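Local coordinates for designed helical repeat protein (Synthetic construct, PDB 5CWQ), which has no known biological activity but was designed from scratch to fold into a stacked array of repeated helices, at residues A[34-39]-A[78-83]; A[89-94]-A[150-155]; A[95-100]-A[132-137]; A[192-197]-A[208-213]. All blocks are in the same frame, centred on the assembly; numbering follows the deposited sequence.

Interaction 1: A[34-39]-A[78-83]; sequences KELAEA and RKVSEE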
loop_
_atom_site.group_PDB
_atom_site.type_symbol
_atom_site.label_atom_id
_atom_site.label_comp_id
_atom_site.label_asym_id
_atom_site.label_seq_id
_atom_site.Cartn_x
_atom_site.Cartn_y
_atom_site.Cartn_z
ATOM N N LYS A 34 12.042 5.991 12.141
ATOM C CA LYS A 34 11.742 4.596 11.839
ATOM C C LYS A 34 10.509 4.123 12.606
ATOM O O LYS A 34 9.628 3.471 12.042
ATOM C CB LYS A 34 12.938 3.702 12.163
ATOM C CG LYS A 34 12.662 2.221 11.945
ATOM C CD LYS A 34 13.930 1.393 12.023
ATOM C CE LYS A 34 13.637 -0.082 11.804
ATOM N NZ LYS A 34 14.879 -0.900 11.752
ATOM N N GLU A 35 10.452 4.451 13.894
ATOM C CA GLU A 35 9.294 4.108 14.711
ATOM C C GLU A 35 8.075 4.900 14.259
ATOM O O GLU A 35 6.948 4.404 14.296
ATOM C CB GLU A 35 9.576 4.371 16.191
ATOM C CG GLU A 35 10.520 3.366 16.828
ATOM C CD GLU A 35 10.645 3.554 18.327
ATOM O OE1 GLU A 35 10.137 4.572 18.846
ATOM O OE2 GLU A 35 11.252 2.684 18.987
ATOM N N LEU A 36 8.309 6.137 13.836
ATOM C CA LEU A 36 7.244 6.987 13.321
ATOM C C LEU A 36 6.672 6.387 12.043
ATOM O O LEU A 36 5.455 6.286 11.885
ATOM C CB LEU A 36 7.769 8.402 13.067
ATOM C CG LEU A 36 6.838 9.381 12.349
ATOM C CD1 LEU A 36 5.515 9.511 13.072
ATOM C CD2 LEU A 36 7.507 10.742 12.217
ATOM N N ALA A 37 7.561 5.980 11.143
ATOM C CA ALA A 37 7.165 5.377 9.876
ATOM C C ALA A 37 6.393 4.079 10.096
ATOM O O ALA A 37 5.398 3.813 9.417
ATOM C CB ALA A 37 8.393 5.122 9.013
ATOM N N GLU A 38 6.854 3.272 11.044
ATOM C CA GLU A 38 6.195 2.011 11.364
ATOM C C GLU A 38 4.810 2.255 11.950
ATOM O O GLU A 38 3.875 1.500 11.690
ATOM C CB GLU A 38 7.045 1.196 12.339
ATOM C CG GLU A 38 8.274 0.569 11.696
ATOM C CD GLU A 38 9.227 -0.039 12.707
ATOM O OE1 GLU A 38 9.044 0.192 13.921
ATOM O OE2 GLU A 38 10.163 -0.747 12.284
ATOM N N ALA A 39 4.686 3.318 12.739
ATOM C CA ALA A 39 3.409 3.679 13.336
ATOM C C ALA A 39 2.422 4.133 12.263
ATOM O O ALA A 39 1.227 3.850 12.347
ATOM C CB ALA A 39 3.602 4.772 14.379
ATOM N N ARG A 78 4.255 11.379 3.679
ATOM C CA ARG A 78 4.987 12.181 2.699
ATOM C C ARG A 78 6.076 13.009 3.372
ATOM O O ARG A 78 7.182 13.148 2.847
ATOM C CB ARG A 78 4.041 13.112 1.942
ATOM C CG ARG A 78 3.274 12.468 0.804
ATOM C CD ARG A 78 2.252 13.445 0.238
ATOM N NE ARG A 78 1.548 12.914 -0.926
ATOM C CZ ARG A 78 0.503 13.505 -1.500
ATOM N NH1 ARG A 78 0.033 14.648 -1.017
ATOM N NH2 ARG A 78 -0.077 12.952 -2.557
ATOM N N LYS A 79 5.753 13.568 4.532
ATOM C CA LYS A 79 6.701 14.387 5.275
ATOM C C LYS A 79 7.861 13.531 5.780
ATOM O O LYS A 79 9.019 13.937 5.710
ATOM C CB LYS A 79 6.004 15.086 6.443
ATOM C CG LYS A 79 6.875 16.096 7.174
ATOM C CD LYS A 79 6.154 16.673 8.383
ATOM C CE LYS A 79 6.992 17.734 9.084
ATOM N NZ LYS A 79 6.349 18.228 10.335
ATOM N N VAL A 80 7.543 12.343 6.285
ATOM C CA VAL A 80 8.562 11.435 6.799
ATOM C C VAL A 80 9.508 10.999 5.685
ATOM O O VAL A 80 10.714 10.869 5.901
ATOM C CB VAL A 80 7.927 10.189 7.459
ATOM C CG1 VAL A 80 8.996 9.179 7.878
ATOM C CG2 VAL A 80 7.095 10.601 8.662
ATOM N N SER A 81 8.961 10.772 4.494
ATOM C CA SER A 81 9.776 10.367 3.358
ATOM C C SER A 81 10.741 11.490 2.982
ATOM O O SER A 81 11.892 11.238 2.633
ATOM C CB SER A 81 8.899 9.989 2.161
ATOM O OG SER A 81 8.215 11.117 1.649
ATOM N N GLU A 82 10.261 12.726 3.064
ATOM C CA GLU A 82 11.088 13.898 2.813
ATOM C C GLU A 82 12.239 13.951 3.812
ATOM O O GLU A 82 13.399 14.141 3.440
ATOM C CB GLU A 82 10.240 15.167 2.904
ATOM C CG GLU A 82 10.872 16.403 2.292
ATOM C CD GLU A 82 11.959 17.019 3.156
ATOM O OE1 GLU A 82 11.905 16.878 4.397
ATOM O OE2 GLU A 82 12.868 17.656 2.582
ATOM N N GLU A 83 11.904 13.782 5.086
ATOM C CA GLU A 83 12.892 13.789 6.155
ATOM C C GLU A 83 13.838 12.597 6.034
ATOM O O GLU A 83 15.022 12.700 6.357
ATOM C CB GLU A 83 12.192 13.778 7.518
ATOM C CG GLU A 83 11.341 15.019 7.774
ATOM C CD GLU A 83 10.355 14.849 8.920
ATOM O OE1 GLU A 83 10.021 13.697 9.269
ATOM O OE2 GLU A 83 9.909 15.878 9.469
#
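Leu36 and Val80 meet through apolar branches, and no ring, amide or carboxylate is laid against another here. The flat group to notice is the peptide carbonyl of Arg78, two residues before Val80: Ser81 OG donates to Arg78 O at 2.6 Å, tilted 34° from the carbonyl plane, and Glu82 N reaches the same oxygen from the same face. Two donors thus grip that oxygen, and the hydroxyl of a buried serine is satisfied within its own helix.

The packing itself is carried by Val80, whose two methyls divide the work. CG2 touches Leu36 CD2 at 3.6 Å, while CG1 looks to Ala37 CB across a wider 4.3 Å. Leu36 brings CD2 there with CG anti to the backbone N (chi1 172°), which sends the branch across to the other helix.

Helices 33-57 and 60-86 follow each other in the chain and run in roughly opposite directions, a helical hairpin. Helix 5-30 covers Leu36 through Ser24 and Arg28. Helix 90-114 closes the other flank, with Val92 against Val80 and Leu95 against Ala37.

Interaction 2: A[89-94]-A[150-155]; sequences DDEVLA and LALALI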
loop_
_atom_site.group_PDB
_atom_site.type_symbol
_atom_site.label_atom_id
_atom_site.label_comp_id
_atom_site.label_asym_id
_atom_site.label_seq_id
_atom_site.Cartn_x
_atom_site.Cartn_y
_atom_site.Cartn_z
ATOM N N ASP A 89 18.293 7.992 4.740
ATOM C CA ASP A 89 17.851 6.785 5.428
ATOM C C ASP A 89 16.871 6.003 4.552
ATOM O O ASP A 89 15.657 6.207 4.615
ATOM C CB ASP A 89 17.214 7.154 6.772
ATOM C CG ASP A 89 17.120 5.974 7.723
ATOM O OD1 ASP A 89 16.977 4.826 7.249
ATOM O OD2 ASP A 89 17.189 6.199 8.951
ATOM N N ASP A 90 17.415 5.101 3.742
ATOM C CA ASP A 90 16.631 4.367 2.754
ATOM C C ASP A 90 15.606 3.425 3.386
ATOM O O ASP A 90 14.544 3.188 2.810
ATOM C CB ASP A 90 17.566 3.576 1.835
ATOM C CG ASP A 90 18.470 4.477 1.013
ATOM O OD1 ASP A 90 17.968 5.479 0.463
ATOM O OD2 ASP A 90 19.683 4.190 0.923
ATOM N N GLU A 91 15.922 2.889 4.562
ATOM C CA GLU A 91 15.014 1.970 5.243
ATOM C C GLU A 91 13.751 2.695 5.692
ATOM O O GLU A 91 12.638 2.221 5.462
ATOM C CB GLU A 91 15.693 1.320 6.450
ATOM C CG GLU A 91 14.823 0.272 7.139
ATOM C CD GLU A 91 15.460 -0.305 8.387
ATOM O OE1 GLU A 91 16.370 0.340 8.950
ATOM O OE2 GLU A 91 15.047 -1.406 8.807
ATOM N N VAL A 92 13.930 3.839 6.341
ATOM C CA VAL A 92 12.805 4.654 6.779
ATOM C C VAL A 92 12.013 5.143 5.569
ATOM O O VAL A 92 10.783 5.193 5.604
ATOM C CB VAL A 92 13.276 5.858 7.624
ATOM C CG1 VAL A 92 12.106 6.764 7.996
ATOM C CG2 VAL A 92 13.988 5.377 8.879
ATOM N N LEU A 93 12.720 5.503 4.502
ATOM C CA LEU A 93 12.067 5.937 3.272
ATOM C C LEU A 93 11.136 4.846 2.756
ATOM O O LEU A 93 9.977 5.109 2.443
ATOM C CB LEU A 93 13.102 6.296 2.201
ATOM C CG LEU A 93 12.554 6.638 0.810
ATOM C CD1 LEU A 93 11.570 7.804 0.865
ATOM C CD2 LEU A 93 13.700 6.943 -0.150
ATOM N N ALA A 94 11.649 3.622 2.683
ATOM C CA ALA A 94 10.875 2.494 2.180
ATOM C C ALA A 94 9.646 2.256 3.049
ATOM O O ALA A 94 8.556 2.002 2.538
ATOM C CB ALA A 94 11.740 1.239 2.119
ATOM N N LEU A 150 15.245 -3.472 -0.198
ATOM C CA LEU A 150 14.698 -3.940 -1.465
ATOM C C LEU A 150 13.328 -4.568 -1.250
ATOM O O LEU A 150 12.367 -4.233 -1.943
ATOM C CB LEU A 150 15.643 -4.948 -2.124
ATOM C CG LEU A 150 15.101 -5.688 -3.354
ATOM C CD1 LEU A 150 14.630 -4.715 -4.421
ATOM C CD2 LEU A 150 16.157 -6.624 -3.922
ATOM N N ALA A 151 13.243 -5.466 -0.276
ATOM C CA ALA A 151 11.998 -6.168 0.007
ATOM C C ALA A 151 10.908 -5.195 0.452
ATOM O O ALA A 151 9.741 -5.358 0.097
ATOM C CB ALA A 151 12.223 -7.241 1.064
ATOM N N LEU A 152 11.287 -4.181 1.224
ATOM C CA LEU A 152 10.326 -3.183 1.685
ATOM C C LEU A 152 9.797 -2.370 0.513
ATOM O O LEU A 152 8.596 -2.111 0.418
ATOM C CB LEU A 152 10.960 -2.258 2.726
ATOM C CG LEU A 152 11.251 -2.912 4.076
ATOM C CD1 LEU A 152 12.106 -1.999 4.945
ATOM C CD2 LEU A 152 9.957 -3.280 4.794
ATOM N N ALA A 153 10.697 -1.975 -0.381
ATOM C CA ALA A 153 10.310 -1.243 -1.577
ATOM C C ALA A 153 9.355 -2.070 -2.435
ATOM O O ALA A 153 8.425 -1.531 -3.023
ATOM C CB ALA A 153 11.548 -0.843 -2.384
ATOM N N LEU A 154 9.574 -3.380 -2.495
ATOM C CA LEU A 154 8.724 -4.249 -3.308
ATOM C C LEU A 154 7.310 -4.333 -2.734
ATOM O O LEU A 154 6.336 -4.458 -3.478
ATOM C CB LEU A 154 9.330 -5.651 -3.420
ATOM C CG LEU A 154 10.596 -5.770 -4.273
ATOM C CD1 LEU A 154 11.158 -7.178 -4.191
ATOM C CD2 LEU A 154 10.338 -5.389 -5.726
ATOM N N ILE A 155 7.204 -4.266 -1.411
ATOM C CA ILE A 155 5.905 -4.239 -0.749
ATOM C C ILE A 155 5.171 -2.959 -1.132
ATOM O O ILE A 155 3.988 -2.988 -1.473
ATOM C CB ILE A 155 6.047 -4.336 0.789
ATOM C CG1 ILE A 155 6.616 -5.700 1.184
ATOM C CG2 ILE A 155 4.703 -4.122 1.486
ATOM C CD1 ILE A 155 7.069 -5.790 2.636
#
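Ala94 and Leu152 form the tight part of this contact: their CB atoms lie 3.6 Å apart, so the alanine methyl sits at the very root of the leucine side chain. The same methyl comes within 4.2 Å of Ala153 N, and the CA atoms of Ala94 and Ala153 are only 5.3 Å apart. With nothing larger than a methyl at Ala94, the small residue lets the backbones approach, and the segment axes pass 9.1 Å apart. Leu152 has CG anti to its own carbonyl carbon (chi1 -70°), which carries the branched end past Ala94 and on toward Glu91.

The two segments run in nearly the same direction, 19° apart; they are alternate helices of the array, with the antiparallel helix 117-144 between 90-114 and 147-171 in the chain. Farther along the same pair of helices, the disulfide between Cys112 and Cys170 joins them covalently.

The looser side is at Glu91, partly exposed and near the start of its helix. Its methylene CG lies 4.2 Å from Leu152 CD1, a grazing contact made by the aliphatic part of an extended chain. The carboxylate goes elsewhere: Glu91 OE2 is salt-bridged to Lys34 of helix 33-57, a charge that probably also eases the closeness of Glu148 to the same oxygen. Just before the helix, Asp89 is the N-cap; its OD1 accepts from Val92 N in a straight but weak bond of 3.3 Å.

Interaction 3: A[95-100]-A[132-137]; sequences LALIAI and EEARKV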
loop_
_atom_site.group_PDB
_atom_site.type_symbol
_atom_site.label_atom_id
_atom_site.label_comp_id
_atom_site.label_asym_id
_atom_site.label_seq_id
_atom_site.Cartn_x
_atom_site.Cartn_y
_atom_site.Cartn_z
ATOM N N LEU A 95 9.826 2.347 4.362
ATOM C CA LEU A 95 8.719 2.179 5.300
ATOM C C LEU A 95 7.662 3.264 5.101
ATOM O O LEU A 95 6.464 2.989 5.151
ATOM C CB LEU A 95 9.235 2.201 6.741
ATOM C CG LEU A 95 10.106 1.007 7.143
ATOM C CD1 LEU A 95 10.891 1.315 8.410
ATOM C CD2 LEU A 95 9.252 -0.236 7.330
ATOM N N ALA A 96 8.111 4.495 4.873
ATOM C CA ALA A 96 7.197 5.605 4.632
ATOM C C ALA A 96 6.397 5.375 3.356
ATOM O O ALA A 96 5.205 5.678 3.298
ATOM C CB ALA A 96 7.963 6.919 4.549
ATOM N N LEU A 97 7.056 4.833 2.338
ATOM C CA LEU A 97 6.402 4.567 1.062
ATOM C C LEU A 97 5.348 3.472 1.200
ATOM O O LEU A 97 4.324 3.501 0.515
ATOM C CB LEU A 97 7.434 4.178 0.003
ATOM C CG LEU A 97 8.381 5.295 -0.445
ATOM C CD1 LEU A 97 9.452 4.748 -1.375
ATOM C CD2 LEU A 97 7.626 6.431 -1.122
ATOM N N ILE A 98 5.597 2.511 2.085
ATOM C CA ILE A 98 4.610 1.477 2.370
ATOM C C ILE A 98 3.373 2.122 2.990
ATOM O O ILE A 98 2.246 1.795 2.619
ATOM C CB ILE A 98 5.175 0.382 3.314
ATOM C CG1 ILE A 98 6.262 -0.423 2.596
ATOM C CG2 ILE A 98 4.065 -0.564 3.801
ATOM C CD1 ILE A 98 7.076 -1.327 3.517
ATOM N N ALA A 99 3.583 3.046 3.924
ATOM C CA ALA A 99 2.470 3.742 4.564
ATOM C C ALA A 99 1.689 4.550 3.532
ATOM O O ALA A 99 0.456 4.558 3.536
ATOM C CB ALA A 99 2.972 4.648 5.677
ATOM N N ILE A 100 2.421 5.223 2.650
ATOM C CA ILE A 100 1.822 6.006 1.575
ATOM C C ILE A 100 0.981 5.113 0.667
ATOM O O ILE A 100 -0.182 5.411 0.398
ATOM C CB ILE A 100 2.914 6.736 0.747
ATOM C CG1 ILE A 100 3.469 7.919 1.546
ATOM C CG2 ILE A 100 2.368 7.234 -0.595
ATOM C CD1 ILE A 100 4.715 8.562 0.942
ATOM N N GLU A 132 6.298 4.800 -8.851
ATOM C CA GLU A 132 7.527 5.280 -9.465
ATOM C C GLU A 132 8.593 5.551 -8.407
ATOM O O GLU A 132 9.763 5.222 -8.598
ATOM C CB GLU A 132 7.252 6.540 -10.288
ATOM C CG GLU A 132 6.417 6.280 -11.536
ATOM C CD GLU A 132 5.899 7.551 -12.184
ATOM O OE1 GLU A 132 6.179 8.651 -11.662
ATOM O OE2 GLU A 132 5.207 7.447 -13.220
ATOM N N GLU A 133 8.184 6.138 -7.286
ATOM C CA GLU A 133 9.116 6.417 -6.198
ATOM C C GLU A 133 9.672 5.120 -5.617
ATOM O O GLU A 133 10.868 5.007 -5.369
ATOM C CB GLU A 133 8.439 7.235 -5.096
ATOM C CG GLU A 133 8.058 8.644 -5.520
ATOM C CD GLU A 133 7.548 9.486 -4.364
ATOM O OE1 GLU A 133 8.185 9.475 -3.289
ATOM O OE2 GLU A 133 6.508 10.157 -4.531
ATOM N N ALA A 134 8.796 4.142 -5.407
ATOM C CA ALA A 134 9.201 2.867 -4.826
ATOM C C ALA A 134 10.103 2.092 -5.784
ATOM O O ALA A 134 11.006 1.372 -5.352
ATOM C CB ALA A 134 7.979 2.045 -4.461
ATOM N N ARG A 135 9.853 2.241 -7.081
ATOM C CA ARG A 135 10.688 1.613 -8.104
ATOM C C ARG A 135 12.132 2.097 -8.014
ATOM O O ARG A 135 13.067 1.305 -8.130
ATOM C CB ARG A 135 10.132 1.896 -9.502
ATOM C CG ARG A 135 9.019 0.954 -9.938
ATOM C CD ARG A 135 8.413 1.394 -11.265
ATOM N NE ARG A 135 7.417 0.448 -11.762
ATOM C CZ ARG A 135 6.637 0.666 -12.818
ATOM N NH1 ARG A 135 6.725 1.803 -13.495
ATOM N NH2 ARG A 135 5.762 -0.255 -13.198
ATOM N N LYS A 136 12.310 3.397 -7.805
ATOM C CA LYS A 136 13.643 3.974 -7.675
ATOM C C LYS A 136 14.363 3.420 -6.448
ATOM O O LYS A 136 15.552 3.096 -6.508
ATOM C CB LYS A 136 13.556 5.501 -7.594
ATOM C CG LYS A 136 13.002 6.154 -8.851
ATOM C CD LYS A 136 12.637 7.613 -8.618
ATOM C CE LYS A 136 11.888 8.195 -9.806
ATOM N NZ LYS A 136 11.415 9.583 -9.548
ATOM N N VAL A 137 13.639 3.309 -5.338
ATOM C CA VAL A 137 14.217 2.806 -4.095
ATOM C C VAL A 137 14.634 1.350 -4.259
ATOM O O VAL A 137 15.683 0.940 -3.762
ATOM C CB VAL A 137 13.227 2.939 -2.913
ATOM C CG1 VAL A 137 13.802 2.319 -1.638
ATOM C CG2 VAL A 137 12.885 4.398 -2.674
#
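Leu97 reaches across to three residues of the next helix, and its two methyls take different neighbours. CD1 packs on Val137 CG2 at 3.7 Å and lies 3.9 Å from Ala134 CA, settling on the backbone beside that small residue. CD2 turns to Glu133, 4.1 Å from its CB and 3.8 Å from its OE1. CG is anti to the carbonyl carbon (chi1 -69°), which directs the fork of the leucine toward helix 117-144.

Around this first shell, Glu133 OE1 is salt-bridged to Arg85 of helix 60-86, which is likely to hold the carboxylate where it is. Ala134 is backed by Ala156 and Ile157 of helix 147-171, and Val130 adds to the cover over Leu97. The segments belong to consecutive helices, 90-114 and 117-144, whose local axes pass 10.5 Å apart at 156°, an antiparallel hairpin.

With Leu97 cut back to an alanine, a gap would be likely to open beside Val137 and Ala134, leaving them without the methyl that packs on them from this segment. The cohesion is that of apolar contact, with no hydrogen bond from one segment to the other; the charge at its border is answered by a third helix.

Interaction 4: A[192-197]-A[208-213]; sequences RKVKES and RLAEEA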
loop_
_atom_site.group_PDB
_atom_site.type_symbol
_atom_site.label_atom_id
_atom_site.label_comp_id
_atom_site.label_asym_id
_atom_site.label_seq_id
_atom_site.Cartn_x
_atom_site.Cartn_y
_atom_site.Cartn_z
ATOM N N ARG A 192 9.501 -13.038 -5.608
ATOM C CA ARG A 192 9.769 -14.465 -5.479
ATOM C C ARG A 192 11.271 -14.742 -5.480
ATOM O O ARG A 192 11.760 -15.550 -4.690
ATOM C CB ARG A 192 9.088 -15.244 -6.608
ATOM C CG ARG A 192 9.186 -16.756 -6.451
ATOM C CD ARG A 192 8.430 -17.502 -7.542
ATOM N NE ARG A 192 9.088 -17.409 -8.847
ATOM C CZ ARG A 192 8.687 -16.640 -9.858
ATOM N NH1 ARG A 192 7.608 -15.870 -9.755
ATOM N NH2 ARG A 192 9.371 -16.647 -10.993
ATOM N N LYS A 193 11.999 -14.067 -6.363
ATOM C CA LYS A 193 13.447 -14.247 -6.451
ATOM C C LYS A 193 14.137 -13.746 -5.187
ATOM O O LYS A 193 15.053 -14.393 -4.675
ATOM C CB LYS A 193 14.012 -13.523 -7.676
ATOM C CG LYS A 193 13.599 -14.128 -9.007
ATOM C CD LYS A 193 14.455 -13.589 -10.146
ATOM C CE LYS A 193 13.773 -13.747 -11.496
ATOM N NZ LYS A 193 13.293 -12.439 -12.028
ATOM N N VAL A 194 13.700 -12.594 -4.688
ATOM C CA VAL A 194 14.229 -12.054 -3.443
ATOM C C VAL A 194 13.958 -13.032 -2.301
ATOM O O VAL A 194 14.819 -13.261 -1.451
ATOM C CB VAL A 194 13.615 -10.670 -3.119
ATOM C CG1 VAL A 194 13.985 -10.219 -1.713
ATOM C CG2 VAL A 194 14.080 -9.635 -4.136
ATOM N N LYS A 195 12.761 -13.610 -2.294
ATOM C CA LYS A 195 12.381 -14.588 -1.277
ATOM C C LYS A 195 13.286 -15.819 -1.315
ATOM O O LYS A 195 13.738 -16.301 -0.275
ATOM C CB LYS A 195 10.920 -15.006 -1.462
ATOM C CG LYS A 195 10.440 -16.084 -0.496
ATOM C CD LYS A 195 9.063 -16.608 -0.883
ATOM C CE LYS A 195 9.114 -17.444 -2.152
ATOM N NZ LYS A 195 7.775 -17.963 -2.528
ATOM N N GLU A 196 13.546 -16.326 -2.517
ATOM C CA GLU A 196 14.350 -17.533 -2.683
ATOM C C GLU A 196 15.818 -17.290 -2.340
ATOM O O GLU A 196 16.487 -18.172 -1.799
ATOM C CB GLU A 196 14.219 -18.058 -4.112
ATOM C CG GLU A 196 12.843 -18.627 -4.415
ATOM C CD GLU A 196 12.636 -18.932 -5.886
ATOM O OE1 GLU A 196 13.498 -18.549 -6.706
ATOM O OE2 GLU A 196 11.609 -19.557 -6.221
ATOM N N SER A 197 16.316 -16.099 -2.660
ATOM C CA SER A 197 17.685 -15.730 -2.315
ATOM C C SER A 197 17.840 -15.598 -0.804
ATOM O O SER A 197 18.865 -15.982 -0.239
ATOM C CB SER A 197 18.082 -14.422 -3.002
ATOM O OG SER A 197 18.257 -14.609 -4.395
ATOM N N ARG A 208 10.264 -13.104 4.826
ATOM C CA ARG A 208 8.915 -12.735 5.238
ATOM C C ARG A 208 8.431 -11.494 4.498
ATOM O O ARG A 208 7.282 -11.432 4.064
ATOM C CB ARG A 208 8.869 -12.497 6.746
ATOM C CG ARG A 208 9.122 -13.743 7.571
ATOM C CD ARG A 208 9.592 -13.387 8.971
ATOM N NE ARG A 208 10.073 -14.562 9.694
ATOM C CZ ARG A 208 11.000 -14.534 10.647
ATOM N NH1 ARG A 208 11.563 -13.388 11.006
ATOM N NH2 ARG A 208 11.371 -15.658 11.242
ATOM N N LEU A 209 9.313 -10.509 4.356
ATOM C CA LEU A 209 8.971 -9.264 3.674
ATOM C C LEU A 209 8.732 -9.494 2.183
ATOM O O LEU A 209 7.814 -8.918 1.597
ATOM C CB LEU A 209 10.076 -8.223 3.877
ATOM C CG LEU A 209 10.296 -7.753 5.319
ATOM C CD1 LEU A 209 11.526 -6.868 5.414
ATOM C CD2 LEU A 209 9.072 -7.020 5.854
ATOM N N ALA A 210 9.561 -10.337 1.575
ATOM C CA ALA A 210 9.414 -10.666 0.164
ATOM C C ALA A 210 8.099 -11.405 -0.087
ATOM O O ALA A 210 7.481 -11.257 -1.144
ATOM C CB ALA A 210 10.594 -11.503 -0.307
ATOM N N GLU A 211 7.671 -12.195 0.893
ATOM C CA GLU A 211 6.433 -12.958 0.771
ATOM C C GLU A 211 5.212 -12.048 0.810
ATOM O O GLU A 211 4.221 -12.309 0.128
ATOM C CB GLU A 211 6.355 -14.020 1.872
ATOM C CG GLU A 211 7.236 -15.227 1.569
ATOM C CD GLU A 211 7.399 -16.173 2.737
ATOM O OE1 GLU A 211 7.074 -15.791 3.881
ATOM O OE2 GLU A 211 7.866 -17.307 2.501
ATOM N N GLU A 212 5.283 -10.977 1.596
ATOM C CA GLU A 212 4.229 -9.969 1.589
ATOM C C GLU A 212 4.053 -9.410 0.182
ATOM O O GLU A 212 2.953 -9.426 -0.370
ATOM C CB GLU A 212 4.545 -8.828 2.558
ATOM C CG GLU A 212 4.482 -9.203 4.025
ATOM C CD GLU A 212 4.656 -8.000 4.936
ATOM O OE1 GLU A 212 4.136 -6.915 4.599
ATOM O OE2 GLU A 212 5.314 -8.137 5.988
ATOM N N ALA A 213 5.149 -8.924 -0.391
ATOM C CA ALA A 213 5.130 -8.339 -1.727
ATOM C C ALA A 213 4.608 -9.333 -2.763
ATOM O O ALA A 213 3.819 -8.971 -3.636
ATOM C CB ALA A 213 6.526 -7.855 -2.109
#
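The last helical hairpin of the array, formed by helices 174-201 and 204-230, is closed here by Ala210 resting against Val194 and Lys195. The local axes are 161° apart in direction and approach to 8.2 Å, a close antiparallel pairing that the small Ala210 permits. Its CB lies 3.6 Å from Lys195 N and 3.7 Å from Lys195 CB, and Val194 CG1 adds a contact with the same methyl at 3.9 Å. Val194 turns its other methyl, CG2, to Leu150 of helix 147-171.

Toward solvent, Lys195 and Glu211 cross at about a right angle and touch by their aliphatic parts, Lys195 CD meeting Glu211 CG at 3.4 Å. The lysine chain bends at chi3 (71°), which turns its terminal CE and NZ away from the line of the chain; Lys195 NZ is salt-bridged to Glu214, nearly one turn beyond Glu211. From Glu211 OE2 the ammonium nitrogen NZ of Lys195 is 5.1 Å away, too far for a direct ion pair. A phosphate ion, probably from the crystallisation liquor, lies about 3 Å from the Glu211 side chain.

Exchanging Glu211 for an alanine would remove the carboxylate, and is likely to uncover the methylenes of Lys195 and leave its ammonium with one acidic neighbour fewer. Opposite charges lie near each other on this solvent side, but the touching itself is mainly between methylene groups, and any attraction between the pair would be a longer-range one, and probably weak.

Interactions 1, 2 and 3 are buried and lie side by side, whereas interaction 4 is partly exposed near the C-terminal end of the array. Interactions 1, 3 and 4 each close a hairpin of consecutive antiparallel helices; interaction 2 instead joins nearly parallel helices that are next but one in the chain. Helix 90-114 serves both 2 and 3, whose centres are 7 Å apart, and Leu93 of one packs on Val137 of the other. Alanine brings the backbones closest in 2 and 4, while branched side chains fill the wider gaps in 1 and 3. Charges gather at the margins: a salt bridge joins interactions 1 and 2, and in 4 charged side chains make part of the contact.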